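Local coordinates for protein paenibacillus xanthan lyase (Paenibacillus, PDB 6F2P) that cleaves the polysaccharide xanthan by beta-elimination, acting on the mannosyl-glucuronosyl linkage of its side chains, at residues 904-910 with 952-958; 981-985 with 1008-1012. All coordinates share one frame; numbering follows the deposited sequence.

Both contacts lie in the Golvesin C-terminal domain at the far end of the chain, about 49 and 55 Å from the chain's centre, and their own centres are about 11 Å apart. Segment 952-958 carries the chain from one sheet of a beta-sandwich to the other, and its two sides tie the pair together: interaction 1 is its packing against 904-910, while Val956, turned away from 904-910, meets interaction 2, with CB 3.5 Å from Asn1011 O and its side chain on Phe1010. Interaction 1 ends at a calcium ion held by Asp910. As in other family 8 lyases, catalysis probably lies in the alpha-helical and super-sandwich domains; neither contact contains a residue known to be catalytic.

Interaction 1: 904-910 with 952-958; sequences DTTVIVD and FTPNVPI. With CA (calcium ion), chain G.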
# COMPACT_ATOMS: atom_id res chain seq x y z
N ASP A 904 -12.79 -24.58 -31.21
CA ASP A 904 -11.35 -24.38 -31.19
C ASP A 904 -10.59 -25.31 -32.12
O ASP A 904 -9.57 -24.92 -32.70
CB ASP A 904 -10.79 -24.59 -29.78
CG ASP A 904 -11.43 -23.69 -28.74
OD1 ASP A 904 -11.60 -22.47 -29.02
OD2 ASP A 904 -11.77 -24.20 -27.65
N THR A 905 -11.09 -26.54 -32.26
CA THR A 905 -10.29 -27.61 -32.86
C THR A 905 -10.72 -28.02 -34.27
O THR A 905 -9.87 -28.36 -35.09
CB THR A 905 -10.20 -28.85 -31.94
OG1 THR A 905 -11.50 -29.18 -31.44
CG2 THR A 905 -9.28 -28.57 -30.77
N THR A 906 -12.02 -27.99 -34.56
CA THR A 906 -12.51 -28.34 -35.89
C THR A 906 -11.89 -27.45 -36.97
O THR A 906 -11.83 -26.23 -36.84
CB THR A 906 -14.06 -28.24 -35.95
OG1 THR A 906 -14.64 -29.18 -35.03
CG2 THR A 906 -14.55 -28.56 -37.36
N VAL A 907 -11.39 -28.08 -38.04
CA VAL A 907 -10.77 -27.34 -39.14
C VAL A 907 -11.45 -27.67 -40.48
O VAL A 907 -11.69 -28.84 -40.78
CB VAL A 907 -9.27 -27.66 -39.26
CG1 VAL A 907 -8.66 -26.87 -40.41
CG2 VAL A 907 -8.55 -27.35 -37.96
N ILE A 908 -11.77 -26.65 -41.27
CA ILE A 908 -12.33 -26.85 -42.60
C ILE A 908 -11.43 -26.26 -43.68
O ILE A 908 -10.96 -25.13 -43.56
CB ILE A 908 -13.73 -26.23 -42.75
CG1 ILE A 908 -14.70 -26.85 -41.75
CG2 ILE A 908 -14.25 -26.39 -44.18
CD1 ILE A 908 -16.14 -26.34 -41.87
N VAL A 909 -11.18 -27.02 -44.74
CA VAL A 909 -10.41 -26.51 -45.87
C VAL A 909 -11.22 -26.60 -47.15
O VAL A 909 -11.64 -27.68 -47.55
CB VAL A 909 -9.09 -27.26 -46.03
CG1 VAL A 909 -8.22 -26.54 -47.04
CG2 VAL A 909 -8.37 -27.36 -44.70
N ASP A 910 -11.46 -25.44 -47.78
CA ASP A 910 -12.21 -25.38 -49.03
C ASP A 910 -11.20 -25.30 -50.18
O ASP A 910 -10.03 -25.04 -49.94
CB ASP A 910 -13.13 -24.16 -49.04
CG ASP A 910 -14.19 -24.24 -50.13
OD1 ASP A 910 -15.11 -25.07 -50.01
OD2 ASP A 910 -14.10 -23.46 -51.11
N PHE A 952 -5.33 -30.93 -49.68
CA PHE A 952 -5.81 -30.14 -48.55
C PHE A 952 -4.91 -30.32 -47.33
O PHE A 952 -4.92 -31.37 -46.70
CB PHE A 952 -7.23 -30.56 -48.16
CG PHE A 952 -8.25 -30.42 -49.26
CD1 PHE A 952 -8.49 -31.46 -50.15
CD2 PHE A 952 -9.00 -29.26 -49.39
CE1 PHE A 952 -9.44 -31.34 -51.16
CE2 PHE A 952 -9.96 -29.13 -50.40
CZ PHE A 952 -10.17 -30.18 -51.28
N THR A 953 -4.14 -29.29 -46.98
CA THR A 953 -3.32 -29.34 -45.78
C THR A 953 -3.91 -28.46 -44.66
O THR A 953 -3.74 -27.25 -44.68
CB THR A 953 -1.86 -28.90 -46.06
OG1 THR A 953 -1.33 -29.65 -47.16
CG2 THR A 953 -0.98 -29.11 -44.83
N PRO A 954 -4.60 -29.09 -43.70
CA PRO A 954 -5.20 -28.35 -42.58
C PRO A 954 -4.17 -27.96 -41.53
O PRO A 954 -3.11 -28.57 -41.44
CB PRO A 954 -6.16 -29.38 -41.97
CG PRO A 954 -5.51 -30.68 -42.25
CD PRO A 954 -4.89 -30.53 -43.62
N ASN A 955 -4.49 -26.92 -40.76
CA ASN A 955 -3.67 -26.52 -39.63
C ASN A 955 -4.28 -27.09 -38.35
O ASN A 955 -5.26 -26.57 -37.82
CB ASN A 955 -3.59 -25.00 -39.55
CG ASN A 955 -2.48 -24.52 -38.63
OD1 ASN A 955 -1.98 -25.28 -37.79
ND2 ASN A 955 -2.09 -23.26 -38.78
N VAL A 956 -3.70 -28.18 -37.87
CA VAL A 956 -4.24 -28.88 -36.72
C VAL A 956 -3.86 -28.13 -35.44
O VAL A 956 -2.67 -27.95 -35.15
CB VAL A 956 -3.78 -30.36 -36.69
CG1 VAL A 956 -4.31 -31.07 -35.46
CG2 VAL A 956 -4.27 -31.08 -37.93
N PRO A 957 -4.87 -27.65 -34.69
CA PRO A 957 -4.65 -26.83 -33.50
C PRO A 957 -3.95 -27.60 -32.38
O PRO A 957 -2.97 -27.13 -31.81
CB PRO A 957 -6.07 -26.46 -33.07
CG PRO A 957 -6.89 -26.59 -34.31
CD PRO A 957 -6.30 -27.76 -35.03
N ILE A 958 -4.48 -28.78 -32.08
CA ILE A 958 -3.99 -29.61 -30.98
C ILE A 958 -3.71 -31.01 -31.50
O ILE A 958 -4.53 -31.58 -32.22
CB ILE A 958 -5.04 -29.73 -29.85
CG1 ILE A 958 -5.55 -28.36 -29.40
CG2 ILE A 958 -4.48 -30.51 -28.67
CD1 ILE A 958 -6.53 -28.42 -28.25
CA CA G . -15.80 -25.36 -52.46
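With chi1 at -179° in Val907 and -170° in Val909, each valine holds CG1 anti to its backbone N and CG2 anti to the carbonyl carbon, so the two methyls straddle the line toward 952-958 and find separate partners. In Val907, CG1 meets Pro954 CB at 3.9 Å, while CG2 slides past the Pro957 ring, 3.7 Å from CD, and also touches Asn955 O. Val909 repeats the pattern two residues on, on the same face of the strand: CG1 approaches the edge of the Phe952 ring, in its plane, 3.7 Å from CD2, and CG2 crosses Pro954 at about a right angle, 4.1 Å from CB. Pro954 is thus shared by both valines. At the other end the Pro957 ring packs against the carbonyl oxygens of Asp904 and Thr905, CG 3.5 Å from Asp904 O, and Thr905 CG2 touches Ile958 CD1 at 3.7 Å.

The two segments run in opposite directions, but their backbones bond to strands of two different sheets: Val907 and Val909 to Leu1036 and Val1034, Phe952 to Ile1018. The CB of Asp910 points away from 952-958, and its carboxylate binds a calcium ion through both oxygens, OD1 at 2.6 Å; Asn911, Tyr933, Asp936 and Asp1032 complete the site. With no hydrogen bond between them, strand and loop are held together by shape and apolar burial, carbons packing on one another and on carbonyl oxygens.

Interaction 2: 981-985 with 1008-1012; sequences DVTHS and YSFNA
His984 leaves strand 981-984 toward 1008-1012 and touches three residues in a row there. Its CB sits over one face of the Phe1010 ring, 3.9 Å from the centroid, and meets Ser1009 O at 3.3 Å. With chi1 at 54°, CG falls between the backbone N and the carbonyl carbon, which swings the imidazole off Phe1010 and onto Tyr1008. Tyr1008 CB makes a CH-pi contact over the face of the imidazole, close to CG; farther out, CD2, CE1 and NE2 of His984 lie against Tyr1008 CD1, NE2 at 3.5 Å, so the two rings form an offset stack with centroids 4.6 Å apart and planes inclined at 28°. His984 ND1 donates to the carbonyl of the next residue, Ser985 O, at 2.8 Å, coming from above the carbonyl plane; together with the stack, this bond probably restrains the ring's rotation. Cutting His984 back to an alanine is likely to deprive the Tyr1008 ring of its stacking partner and Ser985 O of the ND1 donor.

Beyond the histidine the two segments bond directly. Ser985 N donates to Ser1009 O at 2.7 Å, in the carbonyl plane, and Ser985 OG reaches Asn1011 OD1 at 3.0 Å. Deeper in, Val982 CG1 touches Tyr1008 CD2 and, at the ring edge, Phe1010 CZ. The strand axes pass 7.2 Å apart at 50°, and each strand pairs within its own sheet: 981-984 beside 1017-1021, 1008-1010 beside 960-967. Such packing of strands from two facing antiparallel sheets, with aromatic and aliphatic side chains between them, is that of a beta-sandwich, as expected of this galactose-binding-like domain clan.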
# COMPACT_ATOMS: atom_id res chain seq x y z
N ASP A 981 -5.81 -39.89 -50.53
CA ASP A 981 -4.80 -40.14 -49.51
C ASP A 981 -5.06 -39.31 -48.26
O ASP A 981 -5.45 -38.15 -48.35
CB ASP A 981 -3.40 -39.83 -50.02
CG ASP A 981 -2.98 -40.75 -51.13
OD1 ASP A 981 -3.47 -41.90 -51.17
OD2 ASP A 981 -2.15 -40.33 -51.97
N VAL A 982 -4.85 -39.92 -47.10
CA VAL A 982 -4.86 -39.18 -45.85
C VAL A 982 -3.53 -39.41 -45.15
O VAL A 982 -3.29 -40.49 -44.61
CB VAL A 982 -6.02 -39.63 -44.94
CG1 VAL A 982 -5.95 -38.89 -43.61
CG2 VAL A 982 -7.35 -39.38 -45.62
N THR A 983 -2.66 -38.41 -45.19
CA THR A 983 -1.37 -38.52 -44.50
C THR A 983 -1.52 -37.96 -43.10
O THR A 983 -1.79 -36.79 -42.91
CB THR A 983 -0.25 -37.76 -45.24
OG1 THR A 983 -0.30 -38.07 -46.64
CG2 THR A 983 1.10 -38.15 -44.69
N HIS A 984 -1.35 -38.83 -42.11
CA HIS A 984 -1.54 -38.45 -40.71
C HIS A 984 -0.29 -38.79 -39.91
O HIS A 984 0.75 -39.15 -40.47
CB HIS A 984 -2.73 -39.21 -40.15
CG HIS A 984 -2.62 -40.69 -40.32
ND1 HIS A 984 -2.10 -41.52 -39.34
CD2 HIS A 984 -2.92 -41.50 -41.37
CE1 HIS A 984 -2.10 -42.76 -39.77
NE2 HIS A 984 -2.59 -42.78 -41.01
N SER A 985 -0.40 -38.69 -38.59
CA SER A 985 0.69 -39.09 -37.71
C SER A 985 0.79 -40.61 -37.68
O SER A 985 -0.15 -41.31 -37.28
CB SER A 985 0.48 -38.53 -36.30
OG SER A 985 1.53 -38.89 -35.43
N TYR A 1008 -7.97 -40.72 -37.56
CA TYR A 1008 -6.52 -40.88 -37.45
C TYR A 1008 -5.92 -39.95 -36.41
O TYR A 1008 -6.56 -39.00 -35.97
CB TYR A 1008 -5.85 -40.62 -38.81
CG TYR A 1008 -6.47 -41.41 -39.95
CD1 TYR A 1008 -6.00 -42.67 -40.28
CD2 TYR A 1008 -7.55 -40.90 -40.68
CE1 TYR A 1008 -6.57 -43.41 -41.30
CE2 TYR A 1008 -8.12 -41.63 -41.71
CZ TYR A 1008 -7.63 -42.88 -42.01
OH TYR A 1008 -8.20 -43.61 -43.03
N SER A 1009 -4.68 -40.24 -36.02
CA SER A 1009 -3.94 -39.35 -35.12
C SER A 1009 -3.20 -38.32 -35.94
O SER A 1009 -2.50 -38.65 -36.89
CB SER A 1009 -2.95 -40.14 -34.28
OG SER A 1009 -3.61 -40.98 -33.36
N PHE A 1010 -3.35 -37.05 -35.57
CA PHE A 1010 -2.61 -35.99 -36.22
C PHE A 1010 -1.77 -35.23 -35.19
O PHE A 1010 -2.16 -35.10 -34.03
CB PHE A 1010 -3.55 -35.00 -36.91
CG PHE A 1010 -4.25 -35.57 -38.11
CD1 PHE A 1010 -3.66 -35.54 -39.36
CD2 PHE A 1010 -5.53 -36.11 -37.98
CE1 PHE A 1010 -4.32 -36.05 -40.48
CE2 PHE A 1010 -6.20 -36.63 -39.09
CZ PHE A 1010 -5.59 -36.59 -40.34
N ASN A 1011 -0.62 -34.73 -35.63
CA ASN A 1011 0.16 -33.82 -34.81
C ASN A 1011 -0.32 -32.40 -35.06
O ASN A 1011 -0.82 -32.09 -36.14
CB ASN A 1011 1.65 -33.94 -35.13
CG ASN A 1011 2.20 -35.32 -34.81
OD1 ASN A 1011 2.52 -36.10 -35.70
ND2 ASN A 1011 2.33 -35.62 -33.52
N ALA A 1012 -0.18 -31.55 -34.06
CA ALA A 1012 -0.44 -30.13 -34.24
C ALA A 1012 0.52 -29.60 -35.30
O ALA A 1012 1.71 -29.91 -35.28
CB ALA A 1012 -0.28 -29.38 -32.93